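Local coordinates for protein sulfate adenylyltransferase (Allochromatium vinosum, PDB 4DNX) that catalyses the reaction of ATP with sulfate to give adenosine 5'-phosphosulfate and diphosphate, a step of sulfur metabolism, at residues I99-P104 and T155-P160; E209-M214 and H291-R296; A49-P54 and V181-E186; G76-V81 and D316-D321; T362-M367 and E372-E377. All blocks are in the same frame, centred on the assembly; numbering follows the deposited sequence.

Overall arrangement
Contact 1 lies in the mixed sheet of the PUA-like domain, and contact 2 packs helix 206-219 on the five-stranded parallel sheet of the ATP-sulfurylase domain; their centres are 37 Å apart, on opposite sides of the chain's centre. Contacts 3 and 4 tie the two domains together. Their segments alternate along the chain (49-54, 76-81, 181-186, 316-321). They also touch, through the rings of Phe-52 and Phe-79. Contact 1 falls within both of these loops, contact 2 within that of contact 4. Contact 5 comes last, about 7 Å from contact 2 at the nearest atoms, and joins helix 361-369 to the loop before helix 381-393. The helix of contact 3 also meets the second subunit.

Contact 1. Residues I99-P104 and T155-P160; sequences IALRDP and TAISGP
Inside the curled mixed beta-sheet of the PUA-like domain, Ile-99 and Ile-157 meet methyl to methyl. They belong to strands 98-102 and 155-163, which do not pair with each other. Each is hydrogen-bonded antiparallel to strand 111-116, and the sheet curls enough for the two to send side chains into the same core. The backbones stay well apart, with Ile-99 CA and Ile-157 CA 10.5 Å from each other, so the junction is made by side chains alone.

The two isoleucines use nearly the same conformation. In both, CG1 takes the crowded position between the backbone N and the carbonyl carbon (chi1 68° in Ile-99 and 61° in Ile-157), and the chain then runs on extended to CD1. This pushes the delta methyls forward, and the two side chains reach tip to tip, with Ile-99 CD1 and Ile-157 CD1 3.7 Å apart. Leu-101, two residues along on the same side of its strand, adds one branch, CD2.

Strand 111-116 lends Met-115, which packs on both Ile-99 and Leu-101, while Val-34 lies against Leu-101. Around Ile-157, Cys-85 and Leu-87 continue the apolar lining. Backbone hydrogen bonds of Ile-99 with Met-115 and of Leu-101 with Ala-113 hold strand 98-102 in place beside strand 111-116.

Three methyls meet in a small triangle. Leu-101 CD2 stands 3.6 Å from Ile-99 CD1, and the same CD2 closes on Ile-157 CD1 at 4.2 Å.

Contact 2. Residues E209-M214 and H291-R296; sequences EELCKM and HFIIGR
Ile-293 turns its two branches to two neighbouring residues of helix 206-219, Leu-211 and Cys-212. Its CG1 lies anti to the carbonyl carbon, with chi1 at -69°, and the chain is extended from there to CD1; CG2 is left anti to the backbone N. This rotamer turns CG2 to the leucine and CD1 to the cysteine. Leu-211 CD2 is 4.0 Å from Ile-293 CG2. Ile-293 CD1 lies 4.1 Å from Cys-212 CA and 4.4 Å from Cys-212 SG, so it rests on helix backbone as much as on sulfur.

Leu-211 holds CG anti to its own N (chi1 -174°) and slides past Ile-293 in the opposite direction, so the two lie alongside one another. Phe-198 of strand 195-200 also touches both Cys-212 and Ile-293.

On the side turned from the strand, Lys-213, stretched out to its amine, makes a salt bridge one turn back, NZ to Glu-209 OE2 at 2.8 Å, on the anti lone pair of that oxygen. Arg-380 also pairs with OE2, while the lysine bonds to Tyr-254 O and makes a cation-pi contact with Phe-255.

Helix 206-219 links strand 195-200 to strand 223-230 but packs here on strand 291-294, the neighbour on the other side of 195-200: the helix-on-parallel-sheet layering of a Rossmann-like fold.

Contact 3. Residues A49-P54 and V181-E186; sequences AGYFSP and VEIRHE
The Tyr-51 ring receives Ile-183 CD1 at its edge, close to the ring plane, where a loop of the PUA-like domain meets helix 180-190 of the ATP-sulfurylase domain. The two side chains cross at about a right angle. The methyl sits nearest the phenol oxygen, with Ile-183 CD1 3.4 Å from Tyr-51 OH. On the helix itself, the ring of His-185 has Val-181 O 3.3 Å above one face, toward the rim; Glu-182 OE1 lies in plane at its edge and takes a weak hydrogen bond from ND1.

Tyr-51 follows directly on a helix end: helix 38-48 closes in a Schellman motif at Gly-50, whose phi is positive (85°), and a type I turn from Gly-50 to Ser-53 follows. The phenol is then anchored by hydrogen bonds to Arg-178 O and His-227 NE2, so this buried polar group has partners on the ATP-sulfurylase side.

Val-181 and Glu-182 also pack on Asp-175 of the second subunit, and Glu-182 OE2 forms a salt bridge with Arg-178 of that subunit. The domain junction thus adjoins the dimer interface. Just after helix 38-48, Ala-49 pairs by backbone with Ala-180, and Val-181 CG2 comes 4.2 Å from Ala-49 O.

Contact 4. Residues G76-V81 and D316-D321; sequences GRFFPV and DAVPTD
With CG anti to the backbone N (chi1 176°), the ring of Phe-78 swings out of the 76-81 loop to meet Val-318 and Pro-319. Val-318 has chi1 173°, and this presents CG1 to the end of the phenyl ring. The contact joins two loops from different domains: one follows helix 61-70 in the PUA-like domain, the other follows helix 309-316 in the ATP-sulfurylase domain.

Phe-78 does all the reaching from its side. CE1 lies 3.9 Å from Pro-319 CD, and CZ of the same ring is 4.3 Å from Val-318 CG1. The backbones remain separate, Phe-78 CA and Pro-319 CA being 8.4 Å apart, and no hydrogen bond passes between the segments. Helix 274-287 touches both loops through Val-278, which meets Phe-78, Pro-80 and Val-318.

Phe-79 turns elsewhere, meeting Phe-52 and Tyr-282 edge to face. Pro-80 CD lies over a face of each phenylalanine ring. It is 4.3 Å above one face of Phe-78, toward the rim, and is closer to Phe-79, 3.6 Å above a face of that ring, with Val-81 O in plane at the Phe-79 edge.

Contact 5. Residues T362-M367 and E372-E377; sequences TRVREM and EAPPPE
Met-367 lies alongside Pro-374, the two side chains running past each other in opposite directions, and Val-364 crosses the same proline at about a right angle. The methionine sets CG anti to its carbonyl carbon (chi1 -76°) and continues extended, which carries the sulfur off helix 361-369 and over the loop. SD settles 4.0 Å from Pro-374 CA and 4.4 Å from Pro-375 CD, bridging consecutive prolines. One turn back on the helix, Val-364 CG1 meets the ring of Pro-374 at CG, 4.0 Å away. Leu-359 extends this apolar patch, touching both Val-364 and Pro-375.

Glu-372 slants across the base of Met-367. It too is extended, and its OE1 ends 4.1 Å from Met-367 CG, so the carboxylate flanks the methionine without bonding to it. Arg-363 NH2 is 6.0 Å from that OE1, too far for a salt bridge; instead Arg-363 NH1 binds Glu-366 OE2 at 3.0 Å on the anti lone pair.

The backbone link is a single hydrogen bond, Glu-372 N to Met-367 O at 2.9 Å, nearly straight at the hydrogen (165°). Pro-374, Pro-375 and Pro-376 have no N-H to give, and apolar packing of Met-367 and Val-364 on the first two of these prolines probably carries much of the contact between loop and helix.

Contact 1. Residues I99-P104 and T155-P160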
# COMPACT_ATOMS: atom_id res chain seq x y z
N ILE A 99 22.99 -2.21 -16.49
CA ILE A 99 23.60 -2.37 -15.17
C ILE A 99 22.51 -2.44 -14.11
O ILE A 99 21.36 -2.06 -14.39
CB ILE A 99 24.57 -1.21 -14.86
CG1 ILE A 99 23.80 0.12 -14.69
CG2 ILE A 99 25.66 -1.13 -15.95
CD1 ILE A 99 24.64 1.29 -14.08
N ALA A 100 22.85 -2.92 -12.92
CA ALA A 100 21.92 -2.94 -11.78
C ALA A 100 22.31 -1.80 -10.85
O ALA A 100 23.50 -1.59 -10.57
CB ALA A 100 21.99 -4.29 -11.03
N LEU A 101 21.31 -1.05 -10.40
CA LEU A 101 21.51 0.01 -9.38
C LEU A 101 21.10 -0.56 -8.02
O LEU A 101 19.98 -1.01 -7.85
CB LEU A 101 20.65 1.23 -9.71
CG LEU A 101 20.79 1.86 -11.11
CD1 LEU A 101 19.93 3.10 -11.22
CD2 LEU A 101 22.28 2.15 -11.46
N ARG A 102 22.03 -0.54 -7.05
CA ARG A 102 21.82 -1.21 -5.76
C ARG A 102 21.53 -0.14 -4.70
O ARG A 102 22.03 0.97 -4.81
CB ARG A 102 23.04 -2.04 -5.40
CG ARG A 102 23.09 -3.35 -6.27
CD ARG A 102 24.28 -4.22 -5.93
NE ARG A 102 24.17 -5.52 -6.63
CZ ARG A 102 23.47 -6.60 -6.23
NH1 ARG A 102 22.70 -6.59 -5.12
NH2 ARG A 102 23.49 -7.68 -7.00
N ASP A 103 20.70 -0.49 -3.72
CA ASP A 103 20.14 0.44 -2.73
C ASP A 103 21.16 0.67 -1.58
O ASP A 103 21.53 -0.27 -0.89
CB ASP A 103 18.87 -0.22 -2.16
CG ASP A 103 17.96 0.77 -1.49
OD1 ASP A 103 18.42 1.84 -0.97
OD2 ASP A 103 16.71 0.49 -1.50
N PRO A 104 21.53 1.93 -1.34
CA PRO A 104 22.43 2.23 -0.21
C PRO A 104 21.77 2.14 1.15
O PRO A 104 22.48 2.13 2.19
CB PRO A 104 22.87 3.67 -0.50
CG PRO A 104 21.67 4.31 -1.14
CD PRO A 104 21.21 3.15 -2.10
N THR A 155 31.01 11.62 -11.59
CA THR A 155 30.70 10.83 -12.78
C THR A 155 29.18 10.65 -12.87
O THR A 155 28.59 10.00 -12.02
CB THR A 155 31.40 9.45 -12.75
OG1 THR A 155 32.82 9.64 -12.70
CG2 THR A 155 31.08 8.65 -14.02
N ALA A 156 28.57 11.22 -13.91
CA ALA A 156 27.12 11.12 -14.09
C ALA A 156 26.80 9.99 -15.07
O ALA A 156 27.36 9.96 -16.19
CB ALA A 156 26.59 12.43 -14.63
N ILE A 157 25.95 9.06 -14.66
CA ILE A 157 25.48 8.00 -15.58
C ILE A 157 24.02 8.29 -15.89
O ILE A 157 23.22 8.66 -14.98
CB ILE A 157 25.73 6.59 -15.01
CG1 ILE A 157 24.98 6.38 -13.70
CG2 ILE A 157 27.25 6.43 -14.75
CD1 ILE A 157 24.98 4.88 -13.24
N SER A 158 23.67 8.16 -17.16
CA SER A 158 22.32 8.59 -17.60
C SER A 158 21.68 7.54 -18.49
O SER A 158 22.39 6.71 -19.09
CB SER A 158 22.36 9.95 -18.33
OG SER A 158 23.30 9.94 -19.40
N GLY A 159 20.35 7.57 -18.52
CA GLY A 159 19.59 6.57 -19.30
C GLY A 159 18.34 6.12 -18.57
O GLY A 159 18.17 6.40 -17.35
N PRO A 160 17.47 5.39 -19.28
CA PRO A 160 16.18 4.99 -18.73
C PRO A 160 16.32 3.86 -17.69
O PRO A 160 17.26 3.05 -17.79
CB PRO A 160 15.39 4.49 -19.96
CG PRO A 160 16.48 4.04 -20.92
CD PRO A 160 17.67 4.90 -20.67

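Contact 2. Residues E209-M214 and H291-R296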
# COMPACT_ATOMS: atom_id res chain seq x y z
N GLU A 209 -4.44 21.31 11.46
CA GLU A 209 -5.75 20.73 11.15
C GLU A 209 -6.65 21.82 10.55
O GLU A 209 -7.30 21.62 9.49
CB GLU A 209 -6.37 20.19 12.44
CG GLU A 209 -7.82 19.79 12.32
CD GLU A 209 -8.50 19.55 13.67
OE1 GLU A 209 -7.84 19.19 14.71
OE2 GLU A 209 -9.74 19.73 13.69
N GLU A 210 -6.68 22.96 11.23
CA GLU A 210 -7.52 24.07 10.79
C GLU A 210 -7.01 24.70 9.50
O GLU A 210 -7.79 25.20 8.71
CB GLU A 210 -7.66 25.10 11.93
CG GLU A 210 -8.37 24.54 13.20
CD GLU A 210 -9.81 24.09 12.95
OE1 GLU A 210 -10.27 23.23 13.74
OE2 GLU A 210 -10.47 24.60 12.00
N LEU A 211 -5.69 24.68 9.26
CA LEU A 211 -5.16 25.18 8.02
C LEU A 211 -5.67 24.36 6.85
O LEU A 211 -6.08 24.93 5.84
CB LEU A 211 -3.64 25.10 8.01
CG LEU A 211 -2.96 25.73 6.81
CD1 LEU A 211 -3.32 27.22 6.74
CD2 LEU A 211 -1.48 25.52 7.00
N CYS A 212 -5.68 23.03 7.01
CA CYS A 212 -6.25 22.14 5.97
C CYS A 212 -7.72 22.47 5.73
O CYS A 212 -8.16 22.58 4.58
CB CYS A 212 -6.10 20.67 6.35
SG CYS A 212 -4.40 20.10 6.20
N LYS A 213 -8.47 22.68 6.82
CA LYS A 213 -9.92 23.00 6.71
C LYS A 213 -10.18 24.35 6.05
O LYS A 213 -11.10 24.45 5.20
CB LYS A 213 -10.59 22.91 8.09
CG LYS A 213 -10.66 21.47 8.56
CD LYS A 213 -11.21 21.36 9.99
CE LYS A 213 -11.47 19.94 10.39
NZ LYS A 213 -11.89 20.00 11.86
N MET A 214 -9.38 25.36 6.42
CA MET A 214 -9.43 26.70 5.74
C MET A 214 -9.18 26.59 4.24
O MET A 214 -9.91 27.20 3.44
CB MET A 214 -8.37 27.66 6.33
CG MET A 214 -8.78 28.21 7.65
SD MET A 214 -7.40 29.28 8.22
CE MET A 214 -6.88 28.41 9.69
N HIS A 291 -4.98 21.38 -5.65
CA HIS A 291 -4.51 22.51 -4.84
C HIS A 291 -3.41 22.02 -3.90
O HIS A 291 -3.48 20.89 -3.42
CB HIS A 291 -5.68 23.09 -4.04
CG HIS A 291 -6.71 23.73 -4.91
ND1 HIS A 291 -7.70 23.01 -5.57
CD2 HIS A 291 -6.88 25.02 -5.29
CE1 HIS A 291 -8.43 23.83 -6.30
NE2 HIS A 291 -7.96 25.06 -6.14
N PHE A 292 -2.43 22.85 -3.61
CA PHE A 292 -1.33 22.49 -2.75
C PHE A 292 -1.06 23.63 -1.79
O PHE A 292 -0.95 24.78 -2.22
CB PHE A 292 -0.06 22.24 -3.61
CG PHE A 292 1.18 21.96 -2.78
CD1 PHE A 292 1.16 21.07 -1.73
CD2 PHE A 292 2.39 22.56 -3.14
CE1 PHE A 292 2.33 20.80 -0.96
CE2 PHE A 292 3.54 22.31 -2.40
CZ PHE A 292 3.52 21.43 -1.32
N ILE A 293 -1.00 23.32 -0.50
CA ILE A 293 -0.81 24.36 0.53
C ILE A 293 0.70 24.66 0.67
O ILE A 293 1.51 23.74 0.94
CB ILE A 293 -1.31 23.88 1.89
CG1 ILE A 293 -2.83 23.74 1.88
CG2 ILE A 293 -0.90 24.85 3.06
CD1 ILE A 293 -3.40 23.08 3.14
N ILE A 294 1.04 25.93 0.55
CA ILE A 294 2.43 26.42 0.76
C ILE A 294 2.33 27.58 1.75
O ILE A 294 1.70 28.59 1.46
CB ILE A 294 3.04 26.93 -0.58
CG1 ILE A 294 3.10 25.77 -1.58
CG2 ILE A 294 4.47 27.64 -0.37
CD1 ILE A 294 3.89 26.04 -2.85
N GLY A 295 2.93 27.41 2.90
CA GLY A 295 3.00 28.45 3.94
C GLY A 295 4.32 29.22 3.96
O GLY A 295 5.05 29.24 2.98
N ARG A 296 4.63 29.83 5.10
CA ARG A 296 5.86 30.61 5.28
C ARG A 296 7.07 29.69 5.34
O ARG A 296 7.02 28.62 5.98
CB ARG A 296 5.74 31.37 6.60
CG ARG A 296 6.87 32.29 6.94
CD ARG A 296 6.60 32.96 8.29
NE ARG A 296 5.54 33.95 8.20
CZ ARG A 296 5.73 35.26 8.07
NH1 ARG A 296 6.96 35.76 8.02
NH2 ARG A 296 4.69 36.07 7.99

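Contact 3. Residues A49-P54 and V181-E186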
# COMPACT_ATOMS: atom_id res chain seq x y z
N ALA A 49 7.36 5.23 -8.82
CA ALA A 49 6.02 5.39 -8.20
C ALA A 49 5.16 6.38 -8.98
O ALA A 49 4.00 6.63 -8.60
CB ALA A 49 6.20 5.88 -6.76
N GLY A 50 5.69 6.92 -10.09
CA GLY A 50 4.90 7.82 -10.96
C GLY A 50 4.90 9.30 -10.54
O GLY A 50 4.32 10.16 -11.23
N TYR A 51 5.54 9.62 -9.42
CA TYR A 51 5.59 11.01 -8.98
C TYR A 51 6.35 11.92 -9.96
O TYR A 51 6.04 13.12 -10.08
CB TYR A 51 6.23 11.08 -7.60
CG TYR A 51 5.32 10.59 -6.48
CD1 TYR A 51 4.18 11.32 -6.11
CD2 TYR A 51 5.61 9.40 -5.79
CE1 TYR A 51 3.33 10.87 -5.08
CE2 TYR A 51 4.81 8.92 -4.76
CZ TYR A 51 3.66 9.68 -4.40
OH TYR A 51 2.88 9.24 -3.37
N PHE A 52 7.38 11.38 -10.64
CA PHE A 52 8.17 12.19 -11.57
C PHE A 52 7.82 11.87 -13.03
O PHE A 52 8.60 12.10 -13.96
CB PHE A 52 9.68 12.00 -11.30
CG PHE A 52 10.17 12.60 -10.00
CD1 PHE A 52 9.38 13.43 -9.18
CD2 PHE A 52 11.44 12.28 -9.58
CE1 PHE A 52 9.89 13.96 -7.99
CE2 PHE A 52 11.98 12.80 -8.36
CZ PHE A 52 11.22 13.61 -7.57
N SER A 53 6.59 11.40 -13.23
CA SER A 53 6.13 11.18 -14.59
C SER A 53 6.07 12.46 -15.46
O SER A 53 5.82 13.55 -14.89
CB SER A 53 4.68 10.62 -14.54
OG SER A 53 4.14 10.44 -15.86
N PRO A 54 6.73 12.40 -16.60
CA PRO A 54 6.68 11.25 -17.51
C PRO A 54 8.16 10.91 -17.76
O PRO A 54 8.49 10.27 -18.78
CB PRO A 54 6.04 11.82 -18.79
CG PRO A 54 6.52 13.21 -18.83
CD PRO A 54 6.51 13.66 -17.37
N VAL A 181 0.28 6.67 -8.66
CA VAL A 181 -0.70 5.89 -9.40
C VAL A 181 -1.88 5.50 -8.47
O VAL A 181 -3.06 5.70 -8.83
CB VAL A 181 -0.03 4.62 -10.02
CG1 VAL A 181 -1.10 3.66 -10.58
CG2 VAL A 181 1.04 5.03 -11.09
N GLU A 182 -1.56 5.01 -7.28
CA GLU A 182 -2.63 4.51 -6.39
C GLU A 182 -3.38 5.68 -5.74
O GLU A 182 -4.61 5.56 -5.53
CB GLU A 182 -2.04 3.60 -5.32
CG GLU A 182 -3.10 2.93 -4.36
CD GLU A 182 -4.25 2.16 -5.06
OE1 GLU A 182 -4.16 1.76 -6.25
OE2 GLU A 182 -5.27 1.89 -4.36
N ILE A 183 -2.68 6.77 -5.44
CA ILE A 183 -3.39 7.97 -4.88
C ILE A 183 -4.40 8.48 -5.92
O ILE A 183 -5.59 8.74 -5.58
CB ILE A 183 -2.40 9.04 -4.48
CG1 ILE A 183 -1.65 8.57 -3.24
CG2 ILE A 183 -3.08 10.34 -4.21
CD1 ILE A 183 -0.48 9.50 -2.77
N ARG A 184 -3.98 8.58 -7.21
CA ARG A 184 -4.91 8.98 -8.30
C ARG A 184 -6.14 8.03 -8.39
O ARG A 184 -7.28 8.50 -8.52
CB ARG A 184 -4.11 9.08 -9.65
CG ARG A 184 -4.79 9.63 -10.91
CD ARG A 184 -3.64 9.91 -11.95
NE ARG A 184 -3.05 11.27 -11.83
CZ ARG A 184 -3.56 12.34 -12.44
NH1 ARG A 184 -4.71 12.25 -13.16
NH2 ARG A 184 -3.01 13.53 -12.28
N HIS A 185 -5.92 6.71 -8.29
CA HIS A 185 -7.04 5.74 -8.35
C HIS A 185 -8.01 5.97 -7.21
O HIS A 185 -9.23 6.00 -7.45
CB HIS A 185 -6.49 4.32 -8.23
CG HIS A 185 -5.82 3.82 -9.48
ND1 HIS A 185 -4.78 2.91 -9.44
CD2 HIS A 185 -6.01 4.13 -10.77
CE1 HIS A 185 -4.38 2.66 -10.68
NE2 HIS A 185 -5.12 3.37 -11.50
N GLU A 186 -7.46 6.12 -6.00
CA GLU A 186 -8.28 6.32 -4.79
C GLU A 186 -9.06 7.65 -4.81
O GLU A 186 -10.24 7.66 -4.41
CB GLU A 186 -7.45 6.21 -3.53
CG GLU A 186 -8.21 6.51 -2.24
CD GLU A 186 -7.59 5.86 -1.01
OE1 GLU A 186 -8.28 5.90 0.04
OE2 GLU A 186 -6.44 5.32 -1.08

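Contact 4. Residues G76-V81 and D316-D321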
# COMPACT_ATOMS: atom_id res chain seq x y z
N GLY A 76 12.64 20.51 -24.09
CA GLY A 76 11.58 21.45 -23.79
C GLY A 76 10.57 21.01 -22.75
O GLY A 76 9.77 21.84 -22.31
N ARG A 77 10.59 19.74 -22.33
CA ARG A 77 9.69 19.28 -21.24
C ARG A 77 9.96 20.04 -19.92
O ARG A 77 11.12 20.26 -19.58
CB ARG A 77 9.84 17.76 -20.96
CG ARG A 77 9.22 16.84 -22.01
CD ARG A 77 9.56 15.35 -21.76
NE ARG A 77 10.99 15.13 -21.98
CZ ARG A 77 11.68 14.07 -21.56
NH1 ARG A 77 11.09 13.09 -20.88
NH2 ARG A 77 12.98 13.99 -21.83
N PHE A 78 8.91 20.44 -19.20
CA PHE A 78 9.07 21.04 -17.88
C PHE A 78 9.50 19.99 -16.83
O PHE A 78 8.85 18.94 -16.67
CB PHE A 78 7.75 21.69 -17.47
CG PHE A 78 7.77 22.26 -16.09
CD1 PHE A 78 8.60 23.36 -15.78
CD2 PHE A 78 6.95 21.72 -15.08
CE1 PHE A 78 8.62 23.89 -14.45
CE2 PHE A 78 6.98 22.26 -13.78
CZ PHE A 78 7.81 23.33 -13.48
N PHE A 79 10.58 20.29 -16.11
CA PHE A 79 10.96 19.56 -14.91
C PHE A 79 11.89 20.39 -14.00
O PHE A 79 12.93 20.87 -14.45
CB PHE A 79 11.55 18.18 -15.21
CG PHE A 79 11.52 17.27 -14.01
CD1 PHE A 79 10.35 16.56 -13.67
CD2 PHE A 79 12.63 17.21 -13.14
CE1 PHE A 79 10.29 15.77 -12.55
CE2 PHE A 79 12.58 16.42 -11.98
CZ PHE A 79 11.40 15.67 -11.68
N PRO A 80 11.50 20.59 -12.74
CA PRO A 80 12.12 21.66 -11.95
C PRO A 80 13.48 21.43 -11.31
O PRO A 80 14.09 22.42 -10.93
CB PRO A 80 11.08 21.96 -10.85
CG PRO A 80 10.26 20.78 -10.74
CD PRO A 80 10.32 20.01 -12.06
N VAL A 81 13.93 20.20 -11.16
CA VAL A 81 15.28 19.93 -10.60
C VAL A 81 16.00 18.83 -11.39
O VAL A 81 15.38 17.96 -11.96
CB VAL A 81 15.24 19.53 -9.08
CG1 VAL A 81 14.54 20.62 -8.25
CG2 VAL A 81 14.61 18.15 -8.90
N ASP A 316 6.42 34.37 -11.33
CA ASP A 316 7.35 34.84 -12.35
C ASP A 316 8.19 33.71 -12.94
O ASP A 316 8.20 33.54 -14.16
CB ASP A 316 8.26 35.96 -11.81
CG ASP A 316 8.31 36.00 -10.28
OD1 ASP A 316 8.44 34.92 -9.67
OD2 ASP A 316 8.21 37.11 -9.71
N ALA A 317 8.85 32.94 -12.08
CA ALA A 317 9.86 32.02 -12.55
C ALA A 317 9.29 30.77 -13.23
O ALA A 317 9.86 30.28 -14.20
CB ALA A 317 10.87 31.63 -11.44
N VAL A 318 8.19 30.24 -12.71
CA VAL A 318 7.64 29.01 -13.28
C VAL A 318 6.95 29.40 -14.59
O VAL A 318 6.09 30.27 -14.58
CB VAL A 318 6.63 28.32 -12.30
CG1 VAL A 318 5.93 27.14 -12.98
CG2 VAL A 318 7.37 27.85 -11.05
N PRO A 319 7.33 28.76 -15.71
CA PRO A 319 6.76 29.12 -17.01
C PRO A 319 5.23 29.06 -17.00
O PRO A 319 4.64 28.23 -16.28
CB PRO A 319 7.32 28.06 -17.96
CG PRO A 319 8.48 27.46 -17.25
CD PRO A 319 8.16 27.55 -15.79
N THR A 320 4.60 29.92 -17.78
CA THR A 320 3.13 29.99 -17.80
C THR A 320 2.51 28.66 -18.25
O THR A 320 3.01 28.01 -19.18
CB THR A 320 2.61 31.10 -18.76
OG1 THR A 320 3.60 32.12 -18.88
CG2 THR A 320 1.30 31.69 -18.23
N ASP A 321 1.45 28.29 -17.56
CA ASP A 321 0.65 27.11 -17.89
C ASP A 321 1.39 25.74 -18.01
O ASP A 321 0.88 24.81 -18.63
CB ASP A 321 -0.23 27.41 -19.12
CG ASP A 321 -1.19 28.59 -18.89
OD1 ASP A 321 -1.66 29.20 -19.88
OD2 ASP A 321 -1.47 28.92 -17.71

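Contact 5. Residues T362-M367 and E372-E377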
# COMPACT_ATOMS: atom_id res chain seq x y z
N THR A 362 6.54 24.13 19.17
CA THR A 362 7.58 23.76 20.12
C THR A 362 6.99 23.68 21.52
O THR A 362 7.26 22.72 22.25
CB THR A 362 8.78 24.75 20.08
OG1 THR A 362 9.45 24.55 18.83
CG2 THR A 362 9.75 24.51 21.24
N ARG A 363 6.23 24.71 21.90
CA ARG A 363 5.59 24.72 23.21
C ARG A 363 4.60 23.53 23.39
O ARG A 363 4.56 22.95 24.47
CB ARG A 363 4.89 26.05 23.47
CG ARG A 363 5.85 27.19 23.77
CD ARG A 363 6.54 27.02 25.12
NE ARG A 363 5.57 27.14 26.20
CZ ARG A 363 5.36 26.23 27.16
NH1 ARG A 363 6.05 25.08 27.20
NH2 ARG A 363 4.43 26.45 28.07
N VAL A 364 3.82 23.21 22.36
CA VAL A 364 2.93 22.04 22.42
C VAL A 364 3.71 20.74 22.71
O VAL A 364 3.34 19.97 23.60
CB VAL A 364 2.10 21.92 21.10
CG1 VAL A 364 1.38 20.57 20.99
CG2 VAL A 364 1.09 23.07 21.00
N ARG A 365 4.82 20.56 22.02
CA ARG A 365 5.65 19.37 22.19
C ARG A 365 6.23 19.31 23.62
O ARG A 365 6.24 18.25 24.26
CB ARG A 365 6.78 19.40 21.16
CG ARG A 365 7.54 18.11 21.00
CD ARG A 365 8.89 18.18 21.69
NE ARG A 365 9.73 19.30 21.24
CZ ARG A 365 10.63 19.93 22.02
NH1 ARG A 365 10.82 19.55 23.28
NH2 ARG A 365 11.33 20.95 21.55
N GLU A 366 6.71 20.44 24.12
CA GLU A 366 7.22 20.51 25.50
C GLU A 366 6.14 20.07 26.51
O GLU A 366 6.41 19.27 27.41
CB GLU A 366 7.72 21.92 25.86
CG GLU A 366 9.02 22.31 25.06
CD GLU A 366 9.43 23.77 25.27
OE1 GLU A 366 10.46 24.19 24.69
OE2 GLU A 366 8.74 24.49 26.02
N MET A 367 4.93 20.62 26.35
CA MET A 367 3.83 20.31 27.27
C MET A 367 3.50 18.80 27.28
O MET A 367 3.37 18.19 28.38
CB MET A 367 2.59 21.14 26.92
CG MET A 367 2.70 22.59 27.38
SD MET A 367 1.20 23.49 26.86
CE MET A 367 1.34 25.05 27.70
N GLU A 372 1.32 17.20 30.22
CA GLU A 372 0.27 18.20 30.38
C GLU A 372 -0.40 18.37 29.04
O GLU A 372 0.25 18.63 28.02
CB GLU A 372 0.84 19.54 30.85
CG GLU A 372 -0.09 20.71 30.51
CD GLU A 372 0.30 22.02 31.17
OE1 GLU A 372 1.51 22.29 31.28
OE2 GLU A 372 -0.60 22.78 31.58
N ALA A 373 -1.71 18.20 29.00
CA ALA A 373 -2.39 18.40 27.74
C ALA A 373 -2.42 19.90 27.44
O ALA A 373 -2.74 20.70 28.33
CB ALA A 373 -3.83 17.83 27.78
N PRO A 374 -2.11 20.28 26.21
CA PRO A 374 -2.25 21.70 25.85
C PRO A 374 -3.72 22.10 25.92
O PRO A 374 -4.60 21.22 25.97
CB PRO A 374 -1.70 21.77 24.42
CG PRO A 374 -0.79 20.56 24.31
CD PRO A 374 -1.50 19.50 25.13
N PRO A 375 -3.99 23.40 25.90
CA PRO A 375 -5.36 23.86 25.90
C PRO A 375 -6.09 23.33 24.67
O PRO A 375 -5.43 23.05 23.64
CB PRO A 375 -5.22 25.39 25.86
CG PRO A 375 -3.88 25.67 26.41
CD PRO A 375 -3.03 24.53 25.99
N PRO A 376 -7.40 23.11 24.76
CA PRO A 376 -8.12 22.54 23.61
C PRO A 376 -8.16 23.45 22.38
O PRO A 376 -8.49 22.99 21.29
CB PRO A 376 -9.54 22.26 24.15
CG PRO A 376 -9.67 23.17 25.34
CD PRO A 376 -8.28 23.30 25.93
N GLU A 377 -7.78 24.72 22.56
CA GLU A 377 -7.59 25.65 21.43
C GLU A 377 -6.42 25.26 20.52
O GLU A 377 -6.35 25.69 19.36
CB GLU A 377 -7.36 27.08 21.93
CG GLU A 377 -8.52 27.66 22.73
CD GLU A 377 -8.81 26.87 24.01
OE1 GLU A 377 -9.92 26.29 24.13
OE2 GLU A 377 -7.91 26.79 24.87